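Local coordinates for phenyl-3-pyruvate decarboxylase (Azospirillum brasilense, PDB 2NXW), which decarboxylates indole-3-pyruvate, in auxin biosynthesis, and phenylpyruvate to the corresponding aldehydes, using thiamine diphosphate and a metal ion, at residues Lys241-Val251 with Asp342-Arg353. Numbering follows the deposited sequence.
Unlike the reference sequence in segment 342-353: R347 (reference Gly).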
ATOM      1  N   LYS A 241      21.435  36.082   7.120  1.00 17.89           N
ATOM      2  CA  LYS A 241      20.166  36.651   6.690  1.00 18.02           C
ATOM      3  C   LYS A 241      19.098  36.492   7.765  1.00 17.22           C
ATOM      4  O   LYS A 241      18.296  37.397   7.990  1.00 17.61           O
ATOM      5  CB  LYS A 241      19.688  35.978   5.402  1.00 19.50           C
ATOM      6  CG  LYS A 241      20.485  36.347   4.163  1.00 22.51           C
ATOM      7  CD  LYS A 241      20.053  37.704   3.629  1.00 24.91           C
ATOM      8  CE  LYS A 241      20.675  37.966   2.263  1.00 26.17           C
ATOM      9  NZ  LYS A 241      20.056  39.143   1.602  1.00 28.10           N
ATOM     10  N   VAL A 242      19.080  35.343   8.437  1.00 16.33           N
ATOM     11  CA  VAL A 242      18.080  35.128   9.466  1.00 15.46           C
ATOM     12  C   VAL A 242      18.356  35.958  10.716  1.00 15.05           C
ATOM     13  O   VAL A 242      17.424  36.364  11.403  1.00 14.59           O
ATOM     14  CB  VAL A 242      17.934  33.613   9.760  1.00 13.69           C
ATOM     15  CG1 VAL A 242      17.033  33.368  10.976  1.00 15.49           C
ATOM     16  CG2 VAL A 242      17.339  32.943   8.520  1.00 14.25           C
ATOM     17  N   ALA A 243      19.626  36.246  11.001  1.00 15.37           N
ATOM     18  CA  ALA A 243      19.946  37.096  12.150  1.00 14.78           C
ATOM     19  C   ALA A 243      19.355  38.480  11.857  1.00 15.43           C
ATOM     20  O   ALA A 243      18.796  39.127  12.744  1.00 16.05           O
ATOM     21  CB  ALA A 243      21.465  37.199  12.339  1.00 15.42           C
ATOM     22  N   GLU A 244      19.469  38.920  10.605  1.00 15.55           N
ATOM     23  CA  GLU A 244      18.931  40.216  10.201  1.00 16.76           C
ATOM     24  C   GLU A 244      17.401  40.189  10.300  1.00 16.70           C
ATOM     25  O   GLU A 244      16.790  41.117  10.826  1.00 17.89           O
ATOM     26  CB  GLU A 244      19.379  40.540   8.772  1.00 18.60           C
ATOM     27  CG  GLU A 244      18.988  41.926   8.252  1.00 20.71           C
ATOM     28  CD  GLU A 244      19.616  43.065   9.049  1.00 21.21           C
ATOM     29  OE1 GLU A 244      20.787  42.944   9.467  1.00 24.36           O
ATOM     30  OE2 GLU A 244      18.938  44.093   9.244  1.00 23.17           O
ATOM     31  N   LEU A 245      16.784  39.120   9.800  1.00 16.01           N
ATOM     32  CA  LEU A 245      15.334  38.990   9.872  1.00 16.13           C
ATOM     33  C   LEU A 245      14.840  39.007  11.327  1.00 16.27           C
ATOM     34  O   LEU A 245      13.856  39.682  11.646  1.00 16.68           O
ATOM     35  CB  LEU A 245      14.889  37.688   9.190  1.00 17.75           C
ATOM     36  CG  LEU A 245      13.412  37.303   9.352  1.00 17.23           C
ATOM     37  CD1 LEU A 245      12.523  38.363   8.698  1.00 19.00           C
ATOM     38  CD2 LEU A 245      13.174  35.934   8.725  1.00 18.54           C
ATOM     39  N   ALA A 246      15.518  38.267  12.206  1.00 16.07           N
ATOM     40  CA  ALA A 246      15.128  38.205  13.615  1.00 15.37           C
ATOM     41  C   ALA A 246      15.151  39.576  14.270  1.00 16.45           C
ATOM     42  O   ALA A 246      14.267  39.907  15.068  1.00 16.84           O
ATOM     43  CB  ALA A 246      16.042  37.250  14.375  1.00 16.00           C
ATOM     44  N   GLN A 247      16.159  40.377  13.940  1.00 15.92           N
ATOM     45  CA  GLN A 247      16.239  41.702  14.528  1.00 17.32           C
ATOM     46  C   GLN A 247      15.096  42.582  14.019  1.00 18.14           C
ATOM     47  O   GLN A 247      14.438  43.267  14.804  1.00 18.81           O
ATOM     48  CB  GLN A 247      17.594  42.343  14.207  1.00 16.17           C
ATOM     49  CG  GLN A 247      17.759  43.769  14.738  1.00 17.67           C
ATOM     50  CD  GLN A 247      19.186  44.289  14.589  1.00 17.98           C
ATOM     51  OE1 GLN A 247      19.777  44.228  13.505  1.00 20.08           O
ATOM     52  NE2 GLN A 247      19.739  44.808  15.677  1.00 18.78           N
ATOM     53  N   ARG A 248      14.841  42.546  12.715  1.00 17.62           N
ATOM     54  CA  ARG A 248      13.781  43.373  12.132  1.00 18.30           C
ATOM     55  C   ARG A 248      12.357  42.924  12.458  1.00 18.59           C
ATOM     56  O   ARG A 248      11.453  43.753  12.574  1.00 18.92           O
ATOM     57  CB  ARG A 248      13.933  43.443  10.611  1.00 18.04           C
ATOM     58  CG  ARG A 248      15.250  44.040  10.138  1.00 18.77           C
ATOM     59  CD  ARG A 248      15.195  44.383   8.655  1.00 20.11           C
ATOM     60  NE  ARG A 248      16.496  44.837   8.176  1.00 21.51           N
ATOM     61  CZ  ARG A 248      16.700  45.401   6.992  1.00 24.60           C
ATOM     62  NH1 ARG A 248      15.682  45.588   6.161  1.00 26.20           N
ATOM     63  NH2 ARG A 248      17.924  45.769   6.637  1.00 25.78           N
ATOM     64  N   LEU A 249      12.150  41.618  12.608  1.00 18.42           N
ATOM     65  CA  LEU A 249      10.815  41.099  12.881  1.00 17.72           C
ATOM     66  C   LEU A 249      10.312  41.466  14.275  1.00 17.70           C
ATOM     67  O   LEU A 249       9.110  41.582  14.498  1.00 18.85           O
ATOM     68  CB  LEU A 249      10.808  39.585  12.681  1.00 17.17           C
ATOM     69  CG  LEU A 249       9.438  38.913  12.637  1.00 17.93           C
ATOM     70  CD1 LEU A 249       8.620  39.432  11.468  1.00 19.82           C
ATOM     71  CD2 LEU A 249       9.644  37.419  12.493  1.00 18.60           C
ATOM     72  N   GLY A 250      11.235  41.634  15.217  1.00 17.67           N
ATOM     73  CA  GLY A 250      10.868  42.045  16.558  1.00 19.34           C
ATOM     74  C   GLY A 250      10.061  41.116  17.438  1.00 19.48           C
ATOM     75  O   GLY A 250       9.319  41.582  18.302  1.00 22.10           O
ATOM     76  N   VAL A 251      10.188  39.809  17.228  1.00 17.46           N
ATOM     77  CA  VAL A 251       9.464  38.841  18.048  1.00 17.53           C
ATOM     78  C   VAL A 251      10.450  37.908  18.742  1.00 16.72           C
ATOM     79  O   VAL A 251      11.604  37.808  18.337  1.00 17.45           O
ATOM     80  CB  VAL A 251       8.469  37.994  17.201  1.00 17.32           C
ATOM     81  CG1 VAL A 251       7.519  38.917  16.444  1.00 17.89           C
ATOM     82  CG2 VAL A 251       9.222  37.101  16.223  1.00 17.07           C
ATOM     83  N   ASP A 342      14.443  36.707   2.094  1.00 16.41           N
ATOM     84  CA  ASP A 342      14.736  37.953   1.392  1.00 18.49           C
ATOM     85  C   ASP A 342      13.478  38.796   1.203  1.00 18.22           C
ATOM     86  O   ASP A 342      13.526  40.023   1.336  1.00 18.12           O
ATOM     87  CB  ASP A 342      15.366  37.680   0.029  1.00 20.48           C
ATOM     88  CG  ASP A 342      16.835  37.314   0.122  1.00 23.89           C
ATOM     89  OD1 ASP A 342      17.480  37.631   1.147  1.00 24.73           O
ATOM     90  OD2 ASP A 342      17.353  36.723  -0.845  1.00 27.21           O
ATOM     91  N   ALA A 343      12.356  38.145   0.897  1.00 17.15           N
ATOM     92  CA  ALA A 343      11.093  38.852   0.694  1.00 18.05           C
ATOM     93  C   ALA A 343      10.607  39.511   1.981  1.00 18.67           C
ATOM     94  O   ALA A 343      10.027  40.600   1.961  1.00 20.05           O
ATOM     95  CB  ALA A 343      10.036  37.894   0.163  1.00 17.97           C
ATOM     96  N   LEU A 344      10.838  38.848   3.109  1.00 16.95           N
ATOM     97  CA  LEU A 344      10.438  39.410   4.387  1.00 17.31           C
ATOM     98  C   LEU A 344      11.330  40.600   4.733  1.00 17.12           C
ATOM     99  O   LEU A 344      10.855  41.605   5.257  1.00 18.40           O
ATOM    100  CB  LEU A 344      10.529  38.347   5.485  1.00 15.95           C
ATOM    101  CG  LEU A 344       9.486  37.232   5.362  1.00 17.48           C
ATOM    102  CD1 LEU A 344       9.778  36.121   6.372  1.00 17.58           C
ATOM    103  CD2 LEU A 344       8.095  37.803   5.601  1.00 17.88           C
ATOM    104  N   LEU A 345      12.621  40.494   4.430  1.00 17.71           N
ATOM    105  CA  LEU A 345      13.539  41.591   4.737  1.00 19.10           C
ATOM    106  C   LEU A 345      13.191  42.845   3.947  1.00 21.36           C
ATOM    107  O   LEU A 345      13.269  43.957   4.466  1.00 21.79           O
ATOM    108  CB  LEU A 345      14.987  41.170   4.453  1.00 18.48           C
ATOM    109  CG  LEU A 345      15.570  40.173   5.463  1.00 17.71           C
ATOM    110  CD1 LEU A 345      16.930  39.690   4.990  1.00 19.02           C
ATOM    111  CD2 LEU A 345      15.687  40.840   6.833  1.00 17.59           C
ATOM    112  N   GLU A 346      12.788  42.655   2.699  1.00 21.06           N
ATOM    113  CA  GLU A 346      12.415  43.771   1.838  1.00 22.85           C
ATOM    114  C   GLU A 346      11.206  44.528   2.376  1.00 22.30           C
ATOM    115  O   GLU A 346      10.996  45.696   2.036  1.00 22.93           O
ATOM    116  CB  GLU A 346      12.096  43.246   0.442  1.00 25.13           C
ATOM    117  CG  GLU A 346      13.316  42.892  -0.385  1.00 31.21           C
ATOM    118  CD  GLU A 346      12.978  41.992  -1.556  1.00 34.75           C
ATOM    119  OE1 GLU A 346      11.891  42.170  -2.150  1.00 37.76           O
ATOM    120  OE2 GLU A 346      13.803  41.111  -1.888  1.00 38.41           O
ATOM    121  N   ARG A 347      10.422  43.868   3.223  1.00 20.84           N
ATOM    122  CA  ARG A 347       9.209  44.459   3.786  1.00 20.13           C
ATOM    123  C   ARG A 347       9.317  44.930   5.234  1.00 20.50           C
ATOM    124  O   ARG A 347       8.325  45.354   5.834  1.00 22.61           O
ATOM    125  CB  ARG A 347       8.064  43.455   3.657  1.00 19.26           C
ATOM    126  CG  ARG A 347       7.748  43.101   2.213  1.00 19.89           C
ATOM    127  CD  ARG A 347       6.883  41.854   2.110  1.00 19.59           C
ATOM    128  NE  ARG A 347       6.374  41.674   0.755  1.00 18.89           N
ATOM    129  CZ  ARG A 347       7.134  41.421  -0.308  1.00 20.32           C
ATOM    130  NH1 ARG A 347       8.454  41.306  -0.180  1.00 21.36           N
ATOM    131  NH2 ARG A 347       6.578  41.310  -1.512  1.00 22.68           N
ATOM    132  N   LEU A 348      10.519  44.860   5.791  1.00 20.86           N
ATOM    133  CA  LEU A 348      10.760  45.276   7.165  1.00 20.99           C
ATOM    134  C   LEU A 348      11.845  46.338   7.230  1.00 21.16           C
ATOM    135  O   LEU A 348      12.897  46.198   6.614  1.00 21.92           O
ATOM    136  CB  LEU A 348      11.198  44.073   8.012  1.00 20.73           C
ATOM    137  CG  LEU A 348      10.180  42.953   8.233  1.00 21.30           C
ATOM    138  CD1 LEU A 348      10.895  41.702   8.747  1.00 20.17           C
ATOM    139  CD2 LEU A 348       9.121  43.411   9.223  1.00 21.14           C
ATOM    140  N   PRO A 349      11.605  47.422   7.979  1.00 21.69           N
ATOM    141  CA  PRO A 349      12.655  48.435   8.046  1.00 22.84           C
ATOM    142  C   PRO A 349      13.786  47.982   8.967  1.00 22.30           C
ATOM    143  O   PRO A 349      13.612  47.092   9.804  1.00 22.54           O
ATOM    144  CB  PRO A 349      11.916  49.656   8.591  1.00 23.91           C
ATOM    145  CG  PRO A 349      10.912  49.046   9.504  1.00 22.68           C
ATOM    146  CD  PRO A 349      10.396  47.856   8.702  1.00 21.98           C
ATOM    147  N   PRO A 350      14.974  48.574   8.808  1.00 23.33           N
ATOM    148  CA  PRO A 350      16.124  48.224   9.647  1.00 23.12           C
ATOM    149  C   PRO A 350      15.766  48.526  11.104  1.00 22.91           C
ATOM    150  O   PRO A 350      14.876  49.333  11.376  1.00 22.68           O
ATOM    151  CB  PRO A 350      17.218  49.160   9.137  1.00 24.65           C
ATOM    152  CG  PRO A 350      16.832  49.415   7.713  1.00 25.59           C
ATOM    153  CD  PRO A 350      15.342  49.583   7.802  1.00 24.46           C
ATOM    154  N   SER A 351      16.446  47.872  12.038  1.00 22.76           N
ATOM    155  CA  SER A 351      16.198  48.102  13.455  1.00 22.77           C
ATOM    156  C   SER A 351      17.493  47.869  14.220  1.00 22.74           C
ATOM    157  O   SER A 351      18.340  47.086  13.778  1.00 22.45           O
ATOM    158  CB  SER A 351      15.119  47.140  13.965  1.00 24.22           C
ATOM    159  OG  SER A 351      14.878  47.323  15.348  1.00 25.99           O
ATOM    160  N   ASP A 352      17.655  48.555  15.351  1.00 23.04           N
ATOM    161  CA  ASP A 352      18.850  48.376  16.171  1.00 22.99           C
ATOM    162  C   ASP A 352      18.473  47.594  17.424  1.00 22.49           C
ATOM    163  O   ASP A 352      19.250  47.496  18.377  1.00 22.26           O
ATOM    164  CB  ASP A 352      19.483  49.733  16.535  1.00 24.84           C
ATOM    165  CG  ASP A 352      18.521  50.677  17.238  1.00 26.91           C
ATOM    166  OD1 ASP A 352      17.328  50.344  17.391  1.00 26.58           O
ATOM    167  OD2 ASP A 352      18.972  51.775  17.641  1.00 28.99           O
ATOM    168  N   ARG A 353      17.274  47.019  17.390  1.00 22.60           N
ATOM    169  CA  ARG A 353      16.727  46.224  18.484  1.00 23.11           C
ATOM    170  C   ARG A 353      17.746  45.189  18.949  1.00 22.33           C
ATOM    171  O   ARG A 353      18.334  44.479  18.135  1.00 20.88           O
ATOM    172  CB  ARG A 353      15.456  45.517  18.006  1.00 26.17           C
ATOM    173  CG  ARG A 353      14.596  44.939  19.108  1.00 30.99           C
ATOM    174  CD  ARG A 353      13.282  44.427  18.539  1.00 33.02           C
ATOM    175  NE  ARG A 353      13.469  43.193  17.789  1.00 35.82           N
ATOM    176  CZ  ARG A 353      13.506  41.989  18.345  1.00 34.29           C
ATOM    177  NH1 ARG A 353      13.360  41.866  19.656  1.00 32.38           N
ATOM    178  NH2 ARG A 353      13.686  40.909  17.590  1.00 35.20           N
TER
HETATM  179  O   HOH W   1      18.461  45.745  11.152  1.00 28.06           O
HETATM  180  O   HOH W   2      12.661  45.172  15.488  1.00 32.02           O
HETATM  181  O   HOH W   3      11.745  46.445  11.724  1.00 25.44           O
HETATM  182  O   HOH W   4      13.763  39.023  19.825  1.00 30.30           O
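L345 is a knob of this helix pair: its side chain sits among K241, E244, L245 and R248. Its CD2 comes to 3.6 Å from L245 CA. L245 CD1 also touches L348 CD1 (3.7 Å) and L344 CB. The short helical segments 241-249 and 342-346 run at 38° to each other, and L216 of helix 205-221 packs on L249 and L344.

K241 NZ forms a salt bridge with D342 OD1 (3.0 Å), on the syn side but well out of the carboxylate plane (35°). R248 NE forms another with E244 OE2 (2.8 Å), near the guanidinium plane and at the anti lone pair.

Arginines hold the chain after helix 337-346. R248 NH1 donates to L348 O (2.9 Å), while P350 CA lies over one guanidinium face. An alanine in place of R248 would probably leave L348 O without this donor and the E244 carboxylate without this charged mate. In R353 a bend at chi3 (73°) turns the guanidinium onto the C-terminal end of helix 239-249. Near its plane, NH2 donates to A246 O (2.8 Å) and NE to Q247 O (3.1 Å). G250 lies against one face of that group. Q247 NE2 returns a nearly straight bond to R353 O (2.9 Å).

Leucines thus join the helices of the central domain, whereas the outgoing chain is tied down by polar bonds, largely to backbone carbonyls.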